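PDB 4CN9: proximal thread matrix protein 1 from Mytilus galloprovincialis, which binds zinc, including at a MIDAS motif, and probably acts as a collagen-binding matrix protein in the proximal threads of the mussel byssus. Local coordinates for residues I57-D62 with K147-N152; D79-L84 with I170-G175; G102-Q105 with K111-F114; I198-G203 with K235-L240; L222-N225 with E229-T232. All blocks are in the same frame, centred on the assembly; numbering follows the deposited sequence.

Contact 1 of 5, residues I57-D62 with K147-N152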
# COMPACT_ATOMS: atom_id res chain seq x y z
N ILE A 57 3.97 -3.76 16.56
CA ILE A 57 3.28 -4.96 16.97
C ILE A 57 3.52 -6.06 15.95
O ILE A 57 3.27 -5.88 14.77
CB ILE A 57 1.76 -4.72 17.08
CG1 ILE A 57 1.48 -3.60 18.09
CG2 ILE A 57 1.04 -6.00 17.46
CD1 ILE A 57 1.82 -3.96 19.53
N VAL A 58 4.03 -7.19 16.42
CA VAL A 58 4.08 -8.39 15.60
C VAL A 58 2.89 -9.30 15.90
O VAL A 58 2.63 -9.64 17.04
CB VAL A 58 5.39 -9.18 15.82
CG1 VAL A 58 5.37 -10.48 15.04
CG2 VAL A 58 6.58 -8.32 15.43
N LEU A 59 2.17 -9.66 14.84
CA LEU A 59 1.04 -10.59 14.89
C LEU A 59 1.55 -11.94 14.41
O LEU A 59 1.89 -12.12 13.24
CB LEU A 59 -0.08 -10.03 13.99
CG LEU A 59 -1.55 -10.37 14.18
CD1 LEU A 59 -1.99 -10.46 15.64
CD2 LEU A 59 -2.35 -9.29 13.46
N PHE A 60 1.62 -12.87 15.35
CA PHE A 60 2.41 -14.09 15.27
C PHE A 60 1.43 -15.27 15.19
O PHE A 60 0.75 -15.56 16.17
CB PHE A 60 3.26 -14.13 16.55
CG PHE A 60 4.25 -15.26 16.64
CD1 PHE A 60 3.85 -16.57 16.87
CD2 PHE A 60 5.61 -14.98 16.56
CE1 PHE A 60 4.79 -17.58 16.98
CE2 PHE A 60 6.56 -15.99 16.67
CZ PHE A 60 6.15 -17.28 16.89
N ASP A 61 1.34 -15.93 14.03
CA ASP A 61 0.48 -17.11 13.81
C ASP A 61 0.95 -18.24 14.72
O ASP A 61 2.12 -18.64 14.65
CB ASP A 61 0.59 -17.50 12.32
CG ASP A 61 -0.31 -18.68 11.90
OD1 ASP A 61 -0.58 -19.61 12.69
OD2 ASP A 61 -0.73 -18.67 10.73
N ASP A 62 0.08 -18.73 15.62
CA ASP A 62 0.43 -19.92 16.43
C ASP A 62 -0.50 -21.10 16.18
O ASP A 62 -0.82 -21.86 17.08
CB ASP A 62 0.61 -19.60 17.93
CG ASP A 62 -0.68 -19.16 18.64
OD1 ASP A 62 -1.72 -18.90 18.00
OD2 ASP A 62 -0.63 -19.08 19.89
N LYS A 147 -8.28 -7.01 14.55
CA LYS A 147 -9.23 -6.32 15.42
C LYS A 147 -8.64 -6.13 16.81
O LYS A 147 -8.68 -5.04 17.38
CB LYS A 147 -10.51 -7.15 15.51
CG LYS A 147 -11.61 -6.55 16.37
CD LYS A 147 -12.81 -7.51 16.44
CE LYS A 147 -13.71 -7.21 17.62
NZ LYS A 147 -14.45 -5.95 17.42
N HIS A 148 -8.09 -7.21 17.35
CA HIS A 148 -7.46 -7.15 18.67
C HIS A 148 -6.33 -6.09 18.70
O HIS A 148 -6.19 -5.33 19.67
CB HIS A 148 -6.92 -8.53 19.03
CG HIS A 148 -6.28 -8.61 20.39
ND1 HIS A 148 -6.97 -8.99 21.52
CD2 HIS A 148 -5.02 -8.35 20.79
CE1 HIS A 148 -6.16 -8.98 22.56
NE2 HIS A 148 -4.96 -8.59 22.14
N VAL A 149 -5.54 -6.04 17.63
CA VAL A 149 -4.45 -5.08 17.54
C VAL A 149 -4.99 -3.63 17.52
O VAL A 149 -4.49 -2.77 18.23
CB VAL A 149 -3.55 -5.37 16.31
CG1 VAL A 149 -2.63 -4.21 16.03
CG2 VAL A 149 -2.74 -6.65 16.55
N ARG A 150 -6.02 -3.39 16.73
CA ARG A 150 -6.63 -2.06 16.69
C ARG A 150 -7.23 -1.64 18.05
O ARG A 150 -7.02 -0.53 18.51
CB ARG A 150 -7.71 -2.00 15.61
CG ARG A 150 -8.40 -0.65 15.53
CD ARG A 150 -9.45 -0.61 14.42
NE ARG A 150 -10.35 -1.77 14.44
CZ ARG A 150 -11.48 -1.84 15.15
NH1 ARG A 150 -11.87 -0.84 15.92
NH2 ARG A 150 -12.23 -2.94 15.07
N GLU A 151 -7.96 -2.55 18.69
CA GLU A 151 -8.71 -2.23 19.89
C GLU A 151 -7.87 -2.26 21.18
O GLU A 151 -8.14 -1.52 22.12
CB GLU A 151 -9.92 -3.18 20.03
CG GLU A 151 -10.96 -3.02 18.91
CD GLU A 151 -12.18 -3.94 19.05
OE1 GLU A 151 -12.15 -4.92 19.81
OE2 GLU A 151 -13.20 -3.66 18.38
N ASN A 152 -6.85 -3.11 21.23
CA ASN A 152 -6.08 -3.29 22.46
C ASN A 152 -4.61 -2.89 22.34
O ASN A 152 -4.10 -2.13 23.17
CB ASN A 152 -6.13 -4.75 22.93
CG ASN A 152 -7.52 -5.17 23.38
OD1 ASN A 152 -8.53 -4.68 22.88
ND2 ASN A 152 -7.57 -6.09 24.34

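Contact 2 of 5, residues D79-L84 with I170-G175. With ZN (zinc ion), chain C.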
# COMPACT_ATOMS: atom_id res chain seq x y z
N ASP A 79 13.30 -16.30 16.37
CA ASP A 79 14.60 -15.72 16.03
C ASP A 79 14.45 -14.57 15.05
O ASP A 79 15.10 -13.52 15.19
CB ASP A 79 15.53 -16.81 15.48
CG ASP A 79 15.98 -17.79 16.55
OD1 ASP A 79 15.76 -17.50 17.75
OD2 ASP A 79 16.55 -18.85 16.21
N PHE A 80 13.57 -14.75 14.07
CA PHE A 80 13.30 -13.70 13.11
C PHE A 80 12.80 -12.44 13.83
O PHE A 80 13.23 -11.34 13.52
CB PHE A 80 12.30 -14.18 12.06
CG PHE A 80 11.94 -13.13 11.05
CD1 PHE A 80 12.81 -12.81 10.03
CD2 PHE A 80 10.73 -12.46 11.14
CE1 PHE A 80 12.48 -11.85 9.10
CE2 PHE A 80 10.40 -11.49 10.21
CZ PHE A 80 11.28 -11.19 9.19
N VAL A 81 11.92 -12.62 14.81
CA VAL A 81 11.33 -11.47 15.51
C VAL A 81 12.38 -10.80 16.39
O VAL A 81 12.42 -9.58 16.50
CB VAL A 81 10.10 -11.89 16.34
CG1 VAL A 81 9.54 -10.71 17.12
CG2 VAL A 81 9.03 -12.48 15.42
N LYS A 82 13.25 -11.60 16.99
CA LYS A 82 14.39 -11.07 17.73
C LYS A 82 15.27 -10.19 16.85
O LYS A 82 15.75 -9.15 17.29
CB LYS A 82 15.22 -12.21 18.30
CG LYS A 82 14.57 -12.92 19.43
CD LYS A 82 15.50 -14.01 19.99
CE LYS A 82 14.76 -14.85 21.01
NZ LYS A 82 15.53 -16.06 21.40
N GLU A 83 15.49 -10.62 15.61
CA GLU A 83 16.30 -9.86 14.69
C GLU A 83 15.65 -8.52 14.33
O GLU A 83 16.33 -7.51 14.18
CB GLU A 83 16.58 -10.70 13.44
CG GLU A 83 17.51 -11.88 13.76
CD GLU A 83 17.50 -12.95 12.70
OE1 GLU A 83 16.99 -12.70 11.59
OE2 GLU A 83 18.01 -14.05 12.97
N LEU A 84 14.32 -8.52 14.22
CA LEU A 84 13.56 -7.28 14.03
C LEU A 84 13.81 -6.31 15.17
O LEU A 84 14.09 -5.13 14.95
CB LEU A 84 12.06 -7.57 13.95
CG LEU A 84 11.63 -8.42 12.75
CD1 LEU A 84 10.16 -8.80 12.85
CD2 LEU A 84 11.92 -7.66 11.46
N ILE A 170 3.43 -6.00 11.87
CA ILE A 170 4.05 -7.01 11.03
C ILE A 170 3.34 -8.35 11.29
O ILE A 170 3.44 -8.92 12.37
CB ILE A 170 5.57 -7.11 11.30
CG1 ILE A 170 6.25 -5.79 10.90
CG2 ILE A 170 6.17 -8.27 10.53
CD1 ILE A 170 7.56 -5.51 11.57
N LEU A 171 2.60 -8.79 10.28
CA LEU A 171 1.83 -10.03 10.34
C LEU A 171 2.63 -11.17 9.72
O LEU A 171 3.18 -11.03 8.63
CB LEU A 171 0.51 -9.84 9.59
CG LEU A 171 -0.32 -11.08 9.21
CD1 LEU A 171 -0.92 -11.70 10.43
CD2 LEU A 171 -1.42 -10.68 8.24
N MET A 172 2.70 -12.29 10.44
CA MET A 172 3.37 -13.50 9.96
C MET A 172 2.38 -14.65 10.00
O MET A 172 1.86 -14.98 11.06
CB MET A 172 4.56 -13.83 10.87
CG MET A 172 5.59 -12.71 10.99
SD MET A 172 6.83 -13.08 12.29
CE MET A 172 7.56 -14.54 11.57
N THR A 173 2.13 -15.28 8.86
CA THR A 173 1.18 -16.39 8.82
C THR A 173 1.55 -17.50 7.83
O THR A 173 2.22 -17.25 6.83
CB THR A 173 -0.24 -15.88 8.53
OG1 THR A 173 -1.19 -16.96 8.62
CG2 THR A 173 -0.30 -15.25 7.16
N ASP A 174 1.14 -18.73 8.14
CA ASP A 174 1.32 -19.84 7.22
C ASP A 174 -0.03 -20.34 6.72
O ASP A 174 -0.13 -21.46 6.19
CB ASP A 174 2.11 -20.98 7.87
CG ASP A 174 1.24 -21.90 8.74
OD1 ASP A 174 0.22 -21.44 9.34
OD2 ASP A 174 1.59 -23.10 8.81
N GLY A 175 -1.06 -19.52 6.86
CA GLY A 175 -2.40 -19.99 6.54
C GLY A 175 -3.31 -18.93 5.94
O GLY A 175 -2.92 -17.78 5.75
ZN ZN C . -1.49 -22.51 9.96
O HOH W 1 -1.87 -23.03 7.94
O HOH W 2 -2.34 -20.61 9.81
O HOH W 3 -3.29 -23.48 10.31

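Contact 3 of 5, residues G102-Q105 with K111-F114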
# COMPACT_ATOMS: atom_id res chain seq x y z
N GLY A 102 5.65 -4.99 20.86
CA GLY A 102 4.71 -5.93 21.45
C GLY A 102 4.42 -7.10 20.52
O GLY A 102 4.60 -7.01 19.30
N VAL A 103 3.95 -8.21 21.09
CA VAL A 103 3.67 -9.39 20.29
C VAL A 103 2.34 -9.97 20.68
O VAL A 103 2.03 -10.15 21.87
CB VAL A 103 4.74 -10.46 20.48
CG1 VAL A 103 4.35 -11.72 19.71
CG2 VAL A 103 6.09 -9.95 20.02
N VAL A 104 1.55 -10.27 19.65
CA VAL A 104 0.23 -10.83 19.79
C VAL A 104 0.15 -12.12 19.01
O VAL A 104 0.45 -12.15 17.80
CB VAL A 104 -0.80 -9.83 19.24
CG1 VAL A 104 -2.18 -10.46 19.14
CG2 VAL A 104 -0.81 -8.57 20.10
N GLN A 105 -0.21 -13.21 19.69
CA GLN A 105 -0.36 -14.52 19.04
C GLN A 105 -1.79 -14.69 18.55
O GLN A 105 -2.73 -14.23 19.20
CB GLN A 105 -0.02 -15.66 20.01
CG GLN A 105 1.37 -15.60 20.61
CD GLN A 105 1.53 -16.45 21.89
OE1 GLN A 105 2.07 -15.99 22.89
NE2 GLN A 105 1.07 -17.69 21.84
N LYS A 111 -4.04 -14.15 21.75
CA LYS A 111 -3.41 -13.96 23.07
C LYS A 111 -2.30 -12.91 22.94
O LYS A 111 -1.43 -13.04 22.10
CB LYS A 111 -2.81 -15.27 23.55
CG LYS A 111 -2.10 -15.16 24.88
CD LYS A 111 -1.29 -16.39 25.24
CE LYS A 111 -0.46 -16.11 26.51
NZ LYS A 111 0.33 -17.29 26.97
N THR A 112 -2.34 -11.87 23.77
CA THR A 112 -1.24 -10.92 23.83
C THR A 112 -0.10 -11.56 24.58
O THR A 112 -0.26 -11.93 25.73
CB THR A 112 -1.65 -9.61 24.52
OG1 THR A 112 -2.56 -8.90 23.67
CG2 THR A 112 -0.44 -8.73 24.79
N ALA A 113 1.04 -11.75 23.91
CA ALA A 113 2.21 -12.30 24.60
C ALA A 113 2.76 -11.27 25.57
O ALA A 113 3.04 -11.56 26.73
CB ALA A 113 3.28 -12.73 23.61
N PHE A 114 2.94 -10.05 25.09
CA PHE A 114 3.28 -8.93 25.96
C PHE A 114 2.91 -7.63 25.24
O PHE A 114 2.97 -7.56 24.00
CB PHE A 114 4.75 -8.95 26.39
CG PHE A 114 5.74 -9.01 25.25
CD1 PHE A 114 6.21 -7.85 24.65
CD2 PHE A 114 6.22 -10.23 24.79
CE1 PHE A 114 7.12 -7.91 23.61
CE2 PHE A 114 7.12 -10.29 23.77
CZ PHE A 114 7.58 -9.13 23.16
O HOH W 4 2.83 -16.81 25.18

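Contact 4 of 5, residues I198-G203 with K235-L240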
# COMPACT_ATOMS: atom_id res chain seq x y z
N ILE A 198 2.55 -4.67 7.36
CA ILE A 198 3.41 -5.53 6.55
C ILE A 198 2.94 -6.95 6.79
O ILE A 198 2.65 -7.34 7.93
CB ILE A 198 4.90 -5.36 6.96
CG1 ILE A 198 5.38 -3.96 6.61
CG2 ILE A 198 5.78 -6.41 6.28
CD1 ILE A 198 6.51 -3.42 7.50
N ALA A 199 2.83 -7.72 5.71
CA ALA A 199 2.37 -9.10 5.80
C ALA A 199 3.42 -10.07 5.24
O ALA A 199 3.89 -9.90 4.11
CB ALA A 199 1.06 -9.27 5.04
N ILE A 200 3.79 -11.06 6.03
CA ILE A 200 4.69 -12.13 5.63
C ILE A 200 3.97 -13.47 5.57
O ILE A 200 3.38 -13.94 6.56
CB ILE A 200 5.88 -12.27 6.59
CG1 ILE A 200 6.64 -10.96 6.71
CG2 ILE A 200 6.80 -13.41 6.12
CD1 ILE A 200 7.53 -10.84 7.92
N GLY A 201 4.01 -14.07 4.39
CA GLY A 201 3.41 -15.36 4.14
C GLY A 201 4.47 -16.44 4.01
O GLY A 201 5.45 -16.28 3.29
N ILE A 202 4.27 -17.53 4.74
CA ILE A 202 5.21 -18.64 4.74
C ILE A 202 4.56 -19.93 4.26
O ILE A 202 3.49 -20.31 4.73
CB ILE A 202 5.79 -18.85 6.14
CG1 ILE A 202 6.44 -17.56 6.62
CG2 ILE A 202 6.83 -19.97 6.12
CD1 ILE A 202 6.06 -17.15 8.00
N GLY A 203 5.21 -20.61 3.31
CA GLY A 203 4.75 -21.90 2.83
C GLY A 203 3.66 -21.83 1.79
O GLY A 203 3.50 -20.82 1.12
N LYS A 235 15.92 -7.72 5.66
CA LYS A 235 16.25 -6.41 5.11
C LYS A 235 15.03 -5.75 4.49
O LYS A 235 14.77 -4.56 4.69
CB LYS A 235 17.38 -6.50 4.08
CG LYS A 235 17.59 -5.20 3.32
CD LYS A 235 18.86 -5.21 2.48
CE LYS A 235 19.15 -3.84 1.88
NZ LYS A 235 18.01 -3.30 1.08
N LEU A 236 14.27 -6.54 3.73
CA LEU A 236 13.05 -6.08 3.09
C LEU A 236 12.00 -5.59 4.11
O LEU A 236 11.33 -4.59 3.88
CB LEU A 236 12.45 -7.21 2.25
CG LEU A 236 13.26 -7.62 1.02
CD1 LEU A 236 12.69 -8.87 0.36
CD2 LEU A 236 13.30 -6.48 0.01
N VAL A 237 11.86 -6.31 5.21
CA VAL A 237 10.89 -5.94 6.22
C VAL A 237 11.28 -4.63 6.88
O VAL A 237 10.45 -3.76 7.09
CB VAL A 237 10.70 -7.05 7.28
CG1 VAL A 237 9.85 -6.56 8.43
CG2 VAL A 237 10.07 -8.28 6.64
N ILE A 238 12.56 -4.48 7.20
CA ILE A 238 13.03 -3.26 7.82
C ILE A 238 12.89 -2.08 6.86
O ILE A 238 12.56 -0.98 7.28
CB ILE A 238 14.51 -3.39 8.26
CG1 ILE A 238 14.67 -4.53 9.27
CG2 ILE A 238 15.00 -2.07 8.83
CD1 ILE A 238 13.72 -4.47 10.46
N ASP A 239 13.16 -2.31 5.58
CA ASP A 239 13.03 -1.26 4.57
C ASP A 239 11.60 -0.75 4.50
O ASP A 239 11.38 0.45 4.40
CB ASP A 239 13.44 -1.78 3.18
CG ASP A 239 14.95 -1.95 3.05
OD1 ASP A 239 15.69 -1.41 3.90
OD2 ASP A 239 15.39 -2.61 2.09
N LEU A 240 10.64 -1.67 4.53
CA LEU A 240 9.22 -1.30 4.51
C LEU A 240 8.78 -0.66 5.83
O LEU A 240 7.97 0.27 5.83
CB LEU A 240 8.35 -2.51 4.20
CG LEU A 240 8.51 -3.17 2.83
CD1 LEU A 240 7.97 -4.59 2.85
CD2 LEU A 240 7.78 -2.34 1.78

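Contact 5 of 5, residues L222-N225 with E229-T232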
# COMPACT_ATOMS: atom_id res chain seq x y z
N LEU A 222 5.39 -9.89 1.77
CA LEU A 222 6.60 -10.67 1.51
C LEU A 222 6.28 -12.15 1.67
O LEU A 222 5.50 -12.53 2.54
CB LEU A 222 7.71 -10.25 2.46
CG LEU A 222 8.06 -8.76 2.42
CD1 LEU A 222 9.03 -8.45 3.51
CD2 LEU A 222 8.62 -8.36 1.07
N THR A 223 6.86 -12.98 0.81
CA THR A 223 6.57 -14.41 0.84
C THR A 223 7.87 -15.22 0.84
O THR A 223 8.89 -14.79 0.33
CB THR A 223 5.72 -14.86 -0.36
OG1 THR A 223 6.44 -14.64 -1.57
CG2 THR A 223 4.41 -14.08 -0.41
N THR A 224 7.81 -16.39 1.45
CA THR A 224 8.95 -17.30 1.48
C THR A 224 8.41 -18.72 1.55
O THR A 224 7.28 -18.95 1.99
CB THR A 224 9.89 -16.99 2.66
OG1 THR A 224 10.99 -17.90 2.65
CG2 THR A 224 9.16 -17.12 3.98
N ASN A 225 9.22 -19.68 1.10
CA ASN A 225 8.76 -21.05 0.96
C ASN A 225 8.86 -21.86 2.25
O ASN A 225 8.16 -22.85 2.42
CB ASN A 225 9.54 -21.76 -0.15
CG ASN A 225 8.97 -21.48 -1.53
OD1 ASN A 225 9.69 -21.10 -2.45
ND2 ASN A 225 7.66 -21.66 -1.67
N GLU A 229 13.94 -19.95 5.65
CA GLU A 229 14.39 -18.82 4.84
C GLU A 229 13.87 -17.47 5.32
O GLU A 229 14.09 -16.45 4.66
CB GLU A 229 13.98 -19.04 3.39
CG GLU A 229 14.63 -20.25 2.75
CD GLU A 229 14.20 -20.42 1.32
OE1 GLU A 229 12.98 -20.45 1.06
OE2 GLU A 229 15.08 -20.52 0.45
N LEU A 230 13.21 -17.44 6.47
CA LEU A 230 12.68 -16.19 6.99
C LEU A 230 13.73 -15.10 7.01
O LEU A 230 13.43 -13.94 6.72
CB LEU A 230 12.15 -16.36 8.41
CG LEU A 230 10.64 -16.56 8.47
CD1 LEU A 230 10.25 -16.91 9.88
CD2 LEU A 230 9.90 -15.31 7.97
N SER A 231 14.95 -15.46 7.38
CA SER A 231 16.01 -14.49 7.57
C SER A 231 16.32 -13.73 6.28
O SER A 231 16.82 -12.61 6.32
CB SER A 231 17.28 -15.17 8.10
OG SER A 231 17.72 -16.16 7.19
N THR A 232 16.01 -14.33 5.14
CA THR A 232 16.27 -13.66 3.87
C THR A 232 15.30 -12.49 3.64
O THR A 232 15.46 -11.72 2.70
CB THR A 232 16.20 -14.63 2.67
OG1 THR A 232 14.86 -15.09 2.47
CG2 THR A 232 17.13 -15.82 2.89
O HOH W 5 11.71 -18.71 -0.45

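Contact 1 of 5, residues I57-D62 with K147-N152
E151 OE2, on the same helix whose V149 packs against I57 and L59, is gripped by two cationic side chains. K147 NZ donates to E151 OE2 over 2.8 Å, from above the carboxylate plane (35° out of it). R150 NH2 forms a longer salt bridge to the same oxygen, 3.5 Å from OE2 of E151. The R150 guanidinium lies over E151 CG, which meets one face near the rim. R150 NH2 also pairs with E186 of helix 183-192, so the network ties two helices together.

The contact with the strand itself is apolar. V149 points at the strand. With CG1 anti to the backbone N (chi1 167°), CG2 is the methyl left to face the strand. V149 CG2 lies 3.9 Å from I57 CG2, and the two side chains pass alongside, heading opposite ways. The same V149 methyl, CG2, meets both branches of L59, with CD1 at 4.0 Å and CD2 at 4.1 Å.

This is a helix laid on a central strand of the von Willebrand factor A fold, an open alpha/beta sheet covered by helices. Strand 54-61 runs between strands 100-106 and 166-173. It leads into the DxSxS segment of the MIDAS motif, which starts at D61. D61 OD2 is held by T173 OG1 and D174 N, and D61 OD1 bonds to S63 OG. F154 packs on both I57 and V149.

Contact 2 of 5, residues D79-L84 with I170-G175
M172 leaves the strand toward helix 79-84. Its CB and CG make no close approach to the helix segment. CG is anti to the carbonyl carbon, and the next bond is extended (chi2 171°), which sends the sulfur straight to the helix. M172 SD settles 3.9 Å from V81 CG2. M172 SD also lies 4.1 Å from F80 CD2, in an oblique Met-aromatic contact. The distance from M172 SD to the centroid of the F80 ring is 5.3 Å. A bend at chi3 (63°) then turns the methyl obliquely to the CD2 corner of the ring, where M172 CE is 3.8 Å from F80 CD2. L230 meets M172 from the loop beyond strand 221-224.

The helix and strand run nearly antiparallel, 167° between their directions. This is the helix-on-sheet layering of the von Willebrand factor A fold. One face of strand 166-173 carries I170 and M172 to helix 73-85. Two residues earlier on the strand than M172, I170 CD1 meets L84 CD1 more loosely, at 4.4 Å.

Past the strand end the chain enters the MIDAS. T173 OG1 accepts from G175 N in an ST turn. D174 OD1 binds the zinc ion at 2.1 Å. Three waters, S63 OG and S65 OG complete six ligands. One of these zinc-bound waters donates to D174 O, 2.9 Å away.

Contact 3 of 5, residues G102-Q105 with K111-F114
Strands 100-106 and 110-112 form the beta hairpin at one edge of the sheet, and a classic beta bulge interrupts their pairing. A113 and F114 both face V103. V103 O accepts from A113 N at 2.8 Å, with the donor tilted 21° from the carbonyl plane. It also takes a weak bond from F114 N. V103 N returns a bond to F114 O at 3.1 Å.

Beyond the bulge the antiparallel pairing is regular. Q105 and K111 make a hydrogen-bonded pair, with Q105 N to K111 O at 2.7 Å. V104 and T112 make a non-hydrogen-bonded pair, and V104 CG2 lies 4.0 Å from T112 OG1. That hydroxyl is bonded to H148 NE2 of helix 142-153. In the von Willebrand factor A fold this hairpin carries the one antiparallel strand of an otherwise parallel sheet.

The other face holds V103, Q105, K111 and F114. With its CG between the backbone N and the carbonyl carbon (chi1 55°), F114 folds its ring back over strand 100-106. F114 CZ meets V103 CG2 at 3.6 Å, and F114 CE1 lies 3.8 Å from G102 CA. V103 N sits over one ring face, toward the rim. Q105 OE1 is 3.6 Å from A113 CB and takes a water bond shared with K111 NZ. Q105 NE2 bonds to D62 OD2 and V133 O, beside the start of the MIDAS.

Contact 4 of 5, residues I198-G203 with K235-L240
Strand 198-202 and helix 235-240 run nearly antiparallel, with 163° between their directions and 9.9 Å between their axes at closest approach. This is the helix-on-sheet packing of the von Willebrand factor A fold. Helix 234-241 lies over strand 195-202, beside helix 73-85.

Two isoleucines on one face of the strand make the contact. In I198 and I200, CG1 anti to the carbonyl carbon and an extended chi2 (152° and 162°) carry CD1 to the helix. I198 CD1 reaches L240 CB at 3.9 Å, so it meets the base of the leucine and not its branches. I198 CD1 also lies 4.0 Å from V237 O, close against the helix backbone. I200 sits further along the strand and lies nearly perpendicular to the V237 side chain. F80, I170 and M172 also touch I200, and V237 touches F80, L84 and I170. The patch is thus part of the core shared with helix 73-85.

On the outer side of the helix, K235 NZ donates to the syn lone pair of D239 OD2 at 2.9 Å, one turn on. Across the apolar interface, I200 CD1 touches V237 CG2 at 3.8 Å.

Contact 5 of 5, residues L222-N225 with E229-T232
T224 OG1 packs against E229 CB, 3.3 Å away. This oxygen is anti to the backbone N of T224 (chi1 -180°). That position also leaves OG1 in a weak hydrogen bond to S226 O, within the intervening turn. The T224 methyl is the branch near L230, with T224 CG2 4.4 Å from L230 CD2, which is a loose apolar touch.

One water supplies the polar link. It accepts from N225 N at 3.1 Å and donates to E229 OE1 at 2.6 Å. The carboxylate is therefore tied to the strand end through water. E229 OE1 also takes a weak hydrogen bond from S226 OG.

Bonds within the 3-10 turn hold the second segment. E229 O accepts twice, from T232 N at 2.9 Å and from T232 OG1 at 2.7 Å. The hydroxyl bond lies in the carbonyl plane.

The turn joins strand 221-224, an edge strand of the von Willebrand factor A sheet, to helix 234-241. T224 packs on I202 of the adjacent strand 195-202. L230 runs inward to I200 of that strand, and to F80 of helix 73-85.

All five contacts reach one six-stranded sheet. Contacts 1, 2 and 4 are buried helix-on-strand packings that rely on methyls, a thioether and a phenyl ring. Contact 3 is the edge hairpin, held by backbone hydrogen bonds and mostly buried, with K111 exposed. Contact 5 is partly buried at the opposite edge strand and depends on water and turn bonds. The V104/T112 face of contact 3 shares with contact 1 the side covered by helix 142-153. Contacts 2, 4 and 5 meet on the side of helices 73-85 and 234-241, through F80, I200 and L230. Contacts 1 and 2 converge at the MIDAS through adjacent strands, while contact 4 lies among the apolar side chains.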